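Local atomic coordinates of aldehyde dehydrogenase (Anabaena variabilis, PDB entry 4H7N), a protein that probably oxidises aldehydes to the corresponding carboxylic acids, with NAD+ as the electron acceptor. Residues 57-62 with 89-94; 96-101 with 448-453; 175-178 with 182-185. All blocks are in the same frame, centred on the assembly; numbering follows the deposited sequence.

Contact 1 (57-62 with 89-94)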
ATOM      1  N   GLN A  57      -4.768  17.307  22.175  1.00 30.31           N
ATOM      2  CA  GLN A  57      -4.228  18.514  22.807  1.00 33.18           C
ATOM      3  C   GLN A  57      -4.274  18.431  24.344  1.00 33.24           C
ATOM      4  O   GLN A  57      -3.389  18.973  25.012  1.00 33.22           O
ATOM      5  CB  GLN A  57      -4.939  19.794  22.295  1.00 35.06           C
ATOM      6  CG  GLN A  57      -4.604  20.061  20.813  1.00 35.04           C
ATOM      7  CD  GLN A  57      -3.163  20.553  20.580  1.00 35.27           C
ATOM      8  OE1 GLN A  57      -2.614  21.315  21.355  1.00 39.06           O
ATOM      9  NE2 GLN A  57      -2.568  20.134  19.495  1.00 35.05           N
ATOM     10  N   GLN A  58      -5.316  17.814  24.900  1.00 33.89           N
ATOM     11  CA  GLN A  58      -5.377  17.577  26.360  1.00 35.83           C
ATOM     12  C   GLN A  58      -4.222  16.675  26.791  1.00 34.00           C
ATOM     13  O   GLN A  58      -3.625  16.910  27.838  1.00 33.22           O
ATOM     14  CB  GLN A  58      -6.693  16.912  26.816  1.00 37.92           C
ATOM     15  CG  GLN A  58      -7.805  17.857  27.140  1.00 43.81           C
ATOM     16  CD  GLN A  58      -9.224  17.297  26.950  1.00 47.76           C
ATOM     17  OE1 GLN A  58      -9.449  16.096  26.735  1.00 44.96           O
ATOM     18  NE2 GLN A  58     -10.212  18.206  27.050  1.00 51.33           N
ATOM     19  N   TRP A  59      -3.941  15.641  25.989  1.00 30.68           N
ATOM     20  CA  TRP A  59      -2.816  14.727  26.248  1.00 29.25           C
ATOM     21  C   TRP A  59      -1.498  15.499  26.168  1.00 29.77           C
ATOM     22  O   TRP A  59      -0.656  15.406  27.086  1.00 29.79           O
ATOM     23  CB  TRP A  59      -2.846  13.513  25.292  1.00 27.91           C
ATOM     24  CG  TRP A  59      -1.840  12.467  25.612  1.00 28.08           C
ATOM     25  CD1 TRP A  59      -1.519  12.001  26.852  1.00 27.70           C
ATOM     26  CD2 TRP A  59      -1.033  11.750  24.704  1.00 27.85           C
ATOM     27  NE1 TRP A  59      -0.594  11.041  26.764  1.00 27.10           N
ATOM     28  CE2 TRP A  59      -0.238  10.877  25.467  1.00 26.02           C
ATOM     29  CE3 TRP A  59      -0.899  11.752  23.312  1.00 28.45           C
ATOM     30  CZ2 TRP A  59       0.678  10.026  24.905  1.00 26.05           C
ATOM     31  CZ3 TRP A  59       0.013  10.915  22.752  1.00 27.70           C
ATOM     32  CH2 TRP A  59       0.808  10.063  23.549  1.00 26.09           C
ATOM     33  N   LYS A  60      -1.349  16.338  25.149  1.00 29.46           N
ATOM     34  CA  LYS A  60      -0.171  17.170  25.031  1.00 32.39           C
ATOM     35  C   LYS A  60       0.017  18.085  26.267  1.00 33.23           C
ATOM     36  O   LYS A  60       1.121  18.217  26.814  1.00 31.43           O
ATOM     37  CB  LYS A  60      -0.217  18.040  23.770  1.00 33.67           C
ATOM     38  CG  LYS A  60       1.105  18.717  23.493  1.00 36.54           C
ATOM     39  CD  LYS A  60       1.094  19.622  22.262  1.00 38.81           C
ATOM     40  CE  LYS A  60       0.951  21.055  22.683  1.00 43.76           C
ATOM     41  NZ  LYS A  60       0.471  21.949  21.614  1.00 46.33           N
ATOM     42  N   GLN A  61      -1.058  18.704  26.708  1.00 34.73           N
ATOM     43  CA  GLN A  61      -0.982  19.513  27.918  1.00 38.12           C
ATOM     44  C   GLN A  61      -0.501  18.727  29.132  1.00 36.42           C
ATOM     45  O   GLN A  61       0.334  19.224  29.883  1.00 34.55           O
ATOM     46  CB  GLN A  61      -2.316  20.225  28.226  1.00 42.85           C
ATOM     47  CG  GLN A  61      -2.588  21.385  27.268  1.00 46.44           C
ATOM     48  CD  GLN A  61      -1.384  22.327  27.134  1.00 50.29           C
ATOM     49  OE1 GLN A  61      -0.784  22.758  28.143  1.00 54.35           O
ATOM     50  NE2 GLN A  61      -1.014  22.638  25.899  1.00 49.44           N
ATOM     51  N   ALA A  62      -1.039  17.533  29.341  1.00 33.58           N
ATOM     52  CA  ALA A  62      -0.628  16.696  30.456  1.00 34.40           C
ATOM     53  C   ALA A  62       0.844  16.295  30.362  1.00 33.27           C
ATOM     54  O   ALA A  62       1.529  16.266  31.365  1.00 33.23           O
ATOM     55  CB  ALA A  62      -1.504  15.445  30.574  1.00 35.43           C
ATOM     56  N   ASP A  89      10.694  18.006  21.644  1.00 30.58           N
ATOM     57  CA  ASP A  89      10.171  19.174  20.925  1.00 32.86           C
ATOM     58  C   ASP A  89       9.520  18.741  19.604  1.00 31.84           C
ATOM     59  O   ASP A  89       8.434  19.191  19.246  1.00 33.36           O
ATOM     60  CB  ASP A  89      11.302  20.165  20.646  1.00 35.38           C
ATOM     61  CG  ASP A  89      11.739  20.924  21.904  1.00 40.33           C
ATOM     62  OD1 ASP A  89      10.913  21.089  22.833  1.00 40.12           O
ATOM     63  OD2 ASP A  89      12.921  21.358  21.947  1.00 47.71           O
ATOM     64  N   SER A  90      10.200  17.852  18.909  1.00 31.10           N
ATOM     65  CA  SER A  90       9.742  17.306  17.638  1.00 30.55           C
ATOM     66  C   SER A  90       8.435  16.485  17.778  1.00 30.65           C
ATOM     67  O   SER A  90       7.471  16.642  16.995  1.00 27.03           O
ATOM     68  CB  SER A  90      10.872  16.514  17.012  1.00 30.92           C
ATOM     69  OG  SER A  90      10.370  15.593  16.039  1.00 34.82           O
ATOM     70  N   PHE A  91       8.362  15.631  18.786  1.00 30.29           N
ATOM     71  CA  PHE A  91       7.085  14.962  19.157  1.00 29.30           C
ATOM     72  C   PHE A  91       5.936  15.961  19.411  1.00 29.08           C
ATOM     73  O   PHE A  91       4.849  15.827  18.875  1.00 29.32           O
ATOM     74  CB  PHE A  91       7.303  14.097  20.425  1.00 27.87           C
ATOM     75  CG  PHE A  91       6.041  13.531  21.027  1.00 28.19           C
ATOM     76  CD1 PHE A  91       5.170  12.805  20.281  1.00 30.16           C
ATOM     77  CD2 PHE A  91       5.759  13.710  22.341  1.00 31.39           C
ATOM     78  CE1 PHE A  91       4.034  12.263  20.842  1.00 28.50           C
ATOM     79  CE2 PHE A  91       4.658  13.171  22.917  1.00 29.87           C
ATOM     80  CZ  PHE A  91       3.794  12.429  22.162  1.00 29.66           C
ATOM     81  N   LEU A  92       6.181  16.941  20.256  1.00 30.50           N
ATOM     82  CA  LEU A  92       5.159  17.942  20.555  1.00 31.87           C
ATOM     83  C   LEU A  92       4.693  18.729  19.306  1.00 30.82           C
ATOM     84  O   LEU A  92       3.497  18.969  19.134  1.00 29.99           O
ATOM     85  CB  LEU A  92       5.649  18.910  21.626  1.00 34.85           C
ATOM     86  CG  LEU A  92       5.961  18.271  22.991  1.00 37.13           C
ATOM     87  CD1 LEU A  92       6.624  19.305  23.888  1.00 38.89           C
ATOM     88  CD2 LEU A  92       4.737  17.680  23.659  1.00 37.81           C
ATOM     89  N   ALA A  93       5.618  19.101  18.441  1.00 29.69           N
ATOM     90  CA  ALA A  93       5.244  19.827  17.208  1.00 31.15           C
ATOM     91  C   ALA A  93       4.506  18.923  16.260  1.00 29.92           C
ATOM     92  O   ALA A  93       3.655  19.367  15.490  1.00 26.24           O
ATOM     93  CB  ALA A  93       6.455  20.432  16.505  1.00 31.62           C
ATOM     94  N   SER A  94       4.833  17.639  16.290  1.00 27.89           N
ATOM     95  CA  SER A  94       4.142  16.710  15.416  1.00 29.38           C
ATOM     96  C   SER A  94       2.647  16.528  15.833  1.00 27.48           C
ATOM     97  O   SER A  94       1.764  16.413  14.984  1.00 26.60           O
ATOM     98  CB  SER A  94       4.954  15.413  15.349  1.00 33.38           C
ATOM     99  OG  SER A  94       4.152  14.382  14.887  1.00 44.09           O
TER

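Contact 2 (96-101 with 448-453)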
ATOM      1  N   ASP A  96       0.818  18.897  17.129  1.00 28.12           N
ATOM      2  CA  ASP A  96       0.222  20.111  16.573  1.00 29.66           C
ATOM      3  C   ASP A  96      -0.004  20.029  15.063  1.00 29.92           C
ATOM      4  O   ASP A  96      -1.095  20.379  14.563  1.00 30.21           O
ATOM      5  CB  ASP A  96       1.061  21.358  16.906  1.00 31.83           C
ATOM      6  CG  ASP A  96       0.962  21.754  18.398  1.00 35.59           C
ATOM      7  OD1 ASP A  96       0.158  21.106  19.152  1.00 35.55           O
ATOM      8  OD2 ASP A  96       1.653  22.735  18.810  1.00 37.09           O
ATOM      9  N   ARG A  97       1.032  19.639  14.346  1.00 29.16           N
ATOM     10  CA  ARG A  97       0.988  19.579  12.896  0.80 32.26           C
ATOM     11  C   ARG A  97      -0.095  18.634  12.358  1.00 29.71           C
ATOM     12  O   ARG A  97      -0.881  18.992  11.468  1.00 29.83           O
ATOM     13  CB  ARG A  97       2.346  19.156  12.361  0.80 35.36           C
ATOM     14  CG  ARG A  97       2.431  19.269  10.847  0.80 41.19           C
ATOM     15  CD  ARG A  97       3.813  18.923  10.304  0.80 44.17           C
ATOM     16  NE  ARG A  97       4.487  17.848  11.030  0.80 46.90           N
ATOM     17  CZ  ARG A  97       4.351  16.536  10.805  0.80 49.09           C
ATOM     18  NH1 ARG A  97       5.058  15.691  11.556  0.80 44.87           N
ATOM     19  NH2 ARG A  97       3.507  16.059   9.862  0.80 50.32           N
ATOM     20  N   TRP A  98      -0.133  17.423  12.874  1.00 27.81           N
ATOM     21  CA  TRP A  98      -1.195  16.497  12.500  1.00 26.88           C
ATOM     22  C   TRP A  98      -2.587  16.964  12.926  1.00 28.81           C
ATOM     23  O   TRP A  98      -3.537  16.756  12.206  1.00 25.64           O
ATOM     24  CB  TRP A  98      -0.916  15.089  13.062  1.00 26.82           C
ATOM     25  CG  TRP A  98       0.147  14.387  12.306  1.00 26.12           C
ATOM     26  CD1 TRP A  98       1.369  13.962  12.766  1.00 26.26           C
ATOM     27  CD2 TRP A  98       0.098  14.040  10.910  1.00 27.18           C
ATOM     28  NE1 TRP A  98       2.072  13.381  11.724  1.00 26.79           N
ATOM     29  CE2 TRP A  98       1.304  13.391  10.594  1.00 27.00           C
ATOM     30  CE3 TRP A  98      -0.868  14.180   9.922  1.00 28.88           C
ATOM     31  CZ2 TRP A  98       1.592  12.922   9.314  1.00 27.63           C
ATOM     32  CZ3 TRP A  98      -0.590  13.709   8.653  1.00 30.45           C
ATOM     33  CH2 TRP A  98       0.645  13.096   8.368  1.00 28.04           C
ATOM     34  N   CYS A  99      -2.721  17.577  14.105  1.00 29.84           N
ATOM     35  CA  CYS A  99      -4.017  18.154  14.478  1.00 31.86           C
ATOM     36  C   CYS A  99      -4.498  19.196  13.453  1.00 30.73           C
ATOM     37  O   CYS A  99      -5.715  19.324  13.145  1.00 30.81           O
ATOM     38  CB  CYS A  99      -3.951  18.791  15.868  1.00 34.55           C
ATOM     39  SG  CYS A  99      -3.996  17.574  17.208  1.00 34.70           S
ATOM     40  N   GLY A 100      -3.545  19.947  12.931  1.00 30.56           N
ATOM     41  CA  GLY A 100      -3.824  20.950  11.922  1.00 30.31           C
ATOM     42  C   GLY A 100      -4.244  20.362  10.602  1.00 31.83           C
ATOM     43  O   GLY A 100      -5.103  20.941   9.897  1.00 30.98           O
ATOM     44  N   LEU A 101      -3.638  19.244  10.217  1.00 30.64           N
ATOM     45  CA  LEU A 101      -3.882  18.723   8.869  1.00 34.03           C
ATOM     46  C   LEU A 101      -5.107  17.862   8.801  1.00 31.51           C
ATOM     47  O   LEU A 101      -5.733  17.780   7.774  1.00 32.97           O
ATOM     48  CB  LEU A 101      -2.718  17.898   8.353  1.00 35.60           C
ATOM     49  CG  LEU A 101      -1.419  18.623   8.112  1.00 41.77           C
ATOM     50  CD1 LEU A 101      -0.330  17.611   7.727  1.00 44.47           C
ATOM     51  CD2 LEU A 101      -1.566  19.733   7.070  1.00 48.43           C
ATOM     52  N   ALA A 448      -0.725  11.663   2.558  1.00 47.38           N
ATOM     53  CA  ALA A 448      -0.705  10.191   2.429  1.00 45.70           C
ATOM     54  C   ALA A 448      -0.310   9.472   3.716  1.00 40.99           C
ATOM     55  O   ALA A 448      -0.712   8.343   3.949  1.00 43.00           O
ATOM     56  CB  ALA A 448       0.224   9.779   1.297  1.00 52.62           C
ATOM     57  N   GLY A 449       0.448  10.158   4.569  1.00 35.13           N
ATOM     58  CA  GLY A 449       0.823   9.687   5.860  1.00 35.51           C
ATOM     59  C   GLY A 449      -0.342   9.519   6.842  1.00 36.97           C
ATOM     60  O   GLY A 449      -0.219   8.764   7.832  1.00 37.70           O
ATOM     61  N   LEU A 450      -1.461  10.215   6.596  1.00 29.92           N
ATOM     62  CA  LEU A 450      -2.632   9.995   7.394  1.00 29.23           C
ATOM     63  C   LEU A 450      -3.596   9.119   6.628  1.00 30.65           C
ATOM     64  O   LEU A 450      -4.221   8.262   7.185  1.00 25.81           O
ATOM     65  CB  LEU A 450      -3.283  11.302   7.807  1.00 31.40           C
ATOM     66  CG  LEU A 450      -4.371  11.020   8.820  1.00 31.16           C
ATOM     67  CD1 LEU A 450      -4.219  11.954   9.965  1.00 35.55           C
ATOM     68  CD2 LEU A 450      -5.705  11.163   8.133  1.00 34.33           C
ATOM     69  N   LYS A 451      -3.688   9.318   5.318  1.00 33.19           N
ATOM     70  CA  LYS A 451      -4.648   8.575   4.541  1.00 34.95           C
ATOM     71  C   LYS A 451      -4.383   7.096   4.420  1.00 31.74           C
ATOM     72  O   LYS A 451      -5.290   6.300   4.244  1.00 30.26           O
ATOM     73  CB  LYS A 451      -4.803   9.237   3.189  1.00 42.52           C
ATOM     74  CG  LYS A 451      -5.437  10.618   3.338  1.00 48.17           C
ATOM     75  CD  LYS A 451      -5.691  11.294   1.993  1.00 57.39           C
ATOM     76  CE  LYS A 451      -7.111  11.015   1.504  1.00 63.43           C
ATOM     77  NZ  LYS A 451      -8.101  11.673   2.404  1.00 62.86           N
ATOM     78  N   ARG A 452      -3.153   6.673   4.599  1.00 28.90           N
ATOM     79  CA  ARG A 452      -2.924   5.257   4.660  1.00 28.16           C
ATOM     80  C   ARG A 452      -3.752   4.509   5.717  1.00 26.45           C
ATOM     81  O   ARG A 452      -3.942   3.281   5.595  1.00 24.64           O
ATOM     82  CB  ARG A 452      -1.434   4.970   4.732  1.00 32.47           C
ATOM     83  CG  ARG A 452      -0.802   5.242   6.025  1.00 31.87           C
ATOM     84  CD  ARG A 452       0.747   5.328   5.889  1.00 31.63           C
ATOM     85  NE  ARG A 452       1.117   6.246   6.951  1.00 29.59           N
ATOM     86  CZ  ARG A 452       2.026   6.065   7.912  1.00 33.47           C
ATOM     87  NH1 ARG A 452       2.763   4.976   7.990  1.00 31.24           N
ATOM     88  NH2 ARG A 452       2.222   7.038   8.792  1.00 34.05           N
ATOM     89  N   PHE A 453      -4.212   5.212   6.757  1.00 23.95           N
ATOM     90  CA  PHE A 453      -4.946   4.579   7.866  1.00 23.39           C
ATOM     91  C   PHE A 453      -6.473   4.546   7.675  1.00 23.99           C
ATOM     92  O   PHE A 453      -7.185   4.177   8.590  1.00 25.70           O
ATOM     93  CB  PHE A 453      -4.626   5.303   9.187  1.00 23.30           C
ATOM     94  CG  PHE A 453      -3.184   5.180   9.588  1.00 22.16           C
ATOM     95  CD1 PHE A 453      -2.610   3.945   9.719  1.00 21.66           C
ATOM     96  CD2 PHE A 453      -2.393   6.288   9.681  1.00 21.97           C
ATOM     97  CE1 PHE A 453      -1.256   3.802  10.070  1.00 22.59           C
ATOM     98  CE2 PHE A 453      -1.044   6.171   9.957  1.00 20.84           C
ATOM     99  CZ  PHE A 453      -0.480   4.939  10.171  1.00 22.52           C
TER

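Contact 3 (175-178 with 182-185)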
ATOM      1  N   ALA A 175       0.506  10.442  31.706  1.00 30.17           N
ATOM      2  CA  ALA A 175      -0.237  11.604  31.163  1.00 30.36           C
ATOM      3  C   ALA A 175      -1.521  11.134  30.522  1.00 30.75           C
ATOM      4  O   ALA A 175      -2.579  11.791  30.606  1.00 31.67           O
ATOM      5  CB  ALA A 175       0.609  12.351  30.148  1.00 29.94           C
ATOM      6  N   LEU A 176      -1.403  10.004  29.839  1.00 31.63           N
ATOM      7  CA  LEU A 176      -2.499   9.405  29.076  1.00 31.80           C
ATOM      8  C   LEU A 176      -3.704   9.107  29.978  1.00 34.61           C
ATOM      9  O   LEU A 176      -4.863   9.347  29.592  1.00 37.60           O
ATOM     10  CB  LEU A 176      -2.014   8.134  28.390  1.00 30.98           C
ATOM     11  CG  LEU A 176      -3.034   7.269  27.669  1.00 32.16           C
ATOM     12  CD1 LEU A 176      -3.689   8.078  26.559  1.00 31.74           C
ATOM     13  CD2 LEU A 176      -2.395   6.032  27.116  1.00 32.43           C
ATOM     14  N   ASN A 177      -3.438   8.606  31.178  1.00 36.30           N
ATOM     15  CA  ASN A 177      -4.506   8.169  32.054  1.00 37.50           C
ATOM     16  C   ASN A 177      -5.306   9.308  32.635  1.00 38.46           C
ATOM     17  O   ASN A 177      -6.282   9.050  33.286  1.00 40.28           O
ATOM     18  CB  ASN A 177      -3.973   7.287  33.187  1.00 39.68           C
ATOM     19  CG  ASN A 177      -3.608   5.884  32.722  1.00 39.98           C
ATOM     20  OD1 ASN A 177      -4.219   5.331  31.807  1.00 39.47           O
ATOM     21  ND2 ASN A 177      -2.625   5.301  33.374  1.00 38.51           N
ATOM     22  N   THR A 178      -4.900  10.555  32.432  1.00 37.43           N
ATOM     23  CA  THR A 178      -5.726  11.700  32.799  1.00 37.65           C
ATOM     24  C   THR A 178      -6.672  12.145  31.678  1.00 37.24           C
ATOM     25  O   THR A 178      -7.462  13.072  31.869  1.00 37.64           O
ATOM     26  CB  THR A 178      -4.851  12.934  33.178  1.00 39.00           C
ATOM     27  OG1 THR A 178      -4.186  13.397  32.006  1.00 38.91           O
ATOM     28  CG2 THR A 178      -3.778  12.569  34.194  1.00 38.56           C
ATOM     29  N   LEU A 182      -8.930   8.949  25.433  1.00 33.90           N
ATOM     30  CA  LEU A 182      -7.806   8.399  24.692  1.00 31.84           C
ATOM     31  C   LEU A 182      -7.257   7.153  25.333  1.00 32.17           C
ATOM     32  O   LEU A 182      -6.623   6.332  24.670  1.00 28.92           O
ATOM     33  CB  LEU A 182      -6.720   9.439  24.618  1.00 32.12           C
ATOM     34  CG  LEU A 182      -5.525   9.274  23.700  1.00 30.99           C
ATOM     35  CD1 LEU A 182      -5.952   9.176  22.247  1.00 31.43           C
ATOM     36  CD2 LEU A 182      -4.630  10.478  23.890  1.00 33.04           C
ATOM     37  N   ARG A 183      -7.502   7.000  26.630  1.00 31.08           N
ATOM     38  CA  ARG A 183      -6.725   6.069  27.410  1.00 33.16           C
ATOM     39  C   ARG A 183      -7.141   4.636  27.145  1.00 31.63           C
ATOM     40  O   ARG A 183      -6.395   3.740  27.436  1.00 33.03           O
ATOM     41  CB  ARG A 183      -6.847   6.364  28.929  1.00 38.14           C
ATOM     42  CG  ARG A 183      -8.267   6.287  29.479  1.00 42.29           C
ATOM     43  CD  ARG A 183      -8.315   6.264  31.012  1.00 49.14           C
ATOM     44  NE  ARG A 183      -7.514   5.149  31.539  1.00 53.02           N
ATOM     45  CZ  ARG A 183      -7.338   4.877  32.825  1.00 59.52           C
ATOM     46  NH1 ARG A 183      -7.918   5.622  33.771  1.00 62.87           N
ATOM     47  NH2 ARG A 183      -6.575   3.845  33.161  1.00 62.75           N
ATOM     48  N   ASP A 184      -8.303   4.402  26.571  1.00 31.62           N
ATOM     49  CA  ASP A 184      -8.621   3.045  26.143  1.00 32.85           C
ATOM     50  C   ASP A 184      -8.407   2.772  24.645  1.00 29.95           C
ATOM     51  O   ASP A 184      -8.589   1.640  24.210  1.00 29.66           O
ATOM     52  CB  ASP A 184     -10.023   2.700  26.550  1.00 36.61           C
ATOM     53  CG  ASP A 184     -10.184   2.695  28.067  1.00 40.73           C
ATOM     54  OD1 ASP A 184      -9.366   2.079  28.785  1.00 44.65           O
ATOM     55  OD2 ASP A 184     -11.125   3.334  28.522  1.00 43.15           O
ATOM     56  N   VAL A 185      -7.941   3.754  23.890  1.00 29.72           N
ATOM     57  CA  VAL A 185      -7.600   3.527  22.478  1.00 29.09           C
ATOM     58  C   VAL A 185      -6.143   3.660  22.088  1.00 28.65           C
ATOM     59  O   VAL A 185      -5.792   3.306  20.951  1.00 26.41           O
ATOM     60  CB  VAL A 185      -8.443   4.375  21.478  1.00 30.77           C
ATOM     61  CG1 VAL A 185      -9.914   4.004  21.593  1.00 31.26           C
ATOM     62  CG2 VAL A 185      -8.210   5.860  21.641  1.00 29.97           C
TER

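Contact 1 (57-62 with 89-94)
K60 and L92 mark the closest backbone approach, their CA atoms 7.0 Å apart, where two helices of the aldehyde dehydrogenase fold, 48-64 and 82-106, pack side by side with their chains running in roughly opposite directions. The contact is small and apolar, made by two pairs of side chains. In the more deeply buried pair, W59 and F91 both carry CG anti to the backbone N (chi1 -173° for W59), which brings the two rings together along one flank of the helix pair, where M144 of helix 139-144 packs against both. There they form an offset edge-to-face pair: the edge of F91 is directed toward the face of the six-membered ring of W59, with planes at 78° and centroids 6.0 Å apart. F91 CZ is the contacting atom, 4.1 Å from W59 CH2 and just as near W59 CZ3. In the second pair, the aliphatic part of K60 lies against L92, with K60 CG 3.8 Å from L92 CD2; the lysine chain then bends at its third torsion and carries NZ to a salt bridge with D96. With an alanine here D96 would probably lose its charged mate and Q57 OE1 a donor, and a gap would be likely to open beside L92 CD2. K60 NZ donates to Q57 OE1 at 3.2 Å, lying in the carbonyl plane of that amide on a lone pair, with a C=O...N angle of 128°.

Contact 2 (96-101 with 448-453)
W98 reaches across from helix 82-106 to L450 and G449 on the short helix 448-451, which leads into strand 454-462, paired antiparallel with the long strand 118-134 of the aldehyde dehydrogenase fold. The backbones stay well apart, with 8.4 Å between the CA atoms of W98 and L450, and the indole fills the interval. Its CG stands anti to the carbonyl carbon (chi1 -75°), sending the six-membered ring toward helix 448-451. The indole and the L450 side chain run alongside each other, pointing opposite ways: W98 CZ3 meets L450 CB at 3.7 Å, and W98 CE3 lies 4.0 Å from L450 CD1. W98 CH2 rests 4.0 Å from G449 C, and a CB modelled on G449 would come to a tight 3.3 Å from that same CH2. I148, P149 and L152 of helix 147-153 pack on the indole as well, so this part is buried. Matters differ on the far side of helix 82-106, where D96 and G100 are solvent-exposed. Just before G449, A448 packs on K456 of the second subunit, and G449 lies about 10 Å from the side chain of E232, the predicted active-site residue. Within 448-453, R452, which also forms a salt bridge with D146, grips G449 O side-on: NH2 at 3.1 Å, in the carbonyl plane on a lone pair, and NE at 3.0 Å, from above that plane.

Contact 3 (175-178 with 182-185)
L176 carries CG anti to its own N (chi1 173°), which extends the isobutyl group across the turn to L182, while R183 has CG wedged between its backbone N and carbonyl carbon (chi1 60°) and bends again at its third torsion, bringing the guanidinium back beside N177. The two leucines meet at about a right angle. A single methyl does the touching: L176 CD1 lies 3.6 Å from L182 CG and 3.7 Å from L182 CD2. W59 of helix 48-64 covers L176, and W44 of helix 27-46 lies against L182, so this half is buried. The other half is polar and nearer the surface. N177 OD1 sits over one face of the R183 guanidinium, 3.1 Å from NH2 and 3.3 Å from NE, with the amide and guanidinium planes 42° apart. At these angles neither N-H is aimed at the oxygen, so the closeness is face packing and not a hydrogen bond. R183 CB also packs on L176 O, at 3.6 Å. Near the C-terminal end of helix 169-176, A175 O accepts both T178 OG1 at 2.7 Å and T178 N at 3.2 Å. V185 then bonds through its backbone to V157, joining the chain to the sheet. The turn thus completes a beta-alpha-beta crossover, strand 156-161 through helix 169-176 to parallel strand 186-188, a unit typical of Rossmann-like nucleotide-binding domains.

In the fold
From the N terminus, contact 1 closes first, joining helices 48-64 and 82-106 around a mostly helical connection of 26 residues. Further along helix 82-106 contact 2 opens, and it closes only 346 residues later at 448-453, tying this early helix to the short helix 448-451 just before strand 454-462. Contact 3 is a local closure, with three residues between its segments, nested within that long loop. Contacts 1 and 2 meet directly through D96, which K60 and Q57 both hold; contacts 1 and 3 meet where W59 and A62 pack on 175-178. Helix 48-64 therefore lies between the other two contacts, whose nearest atoms remain about 10 Å apart.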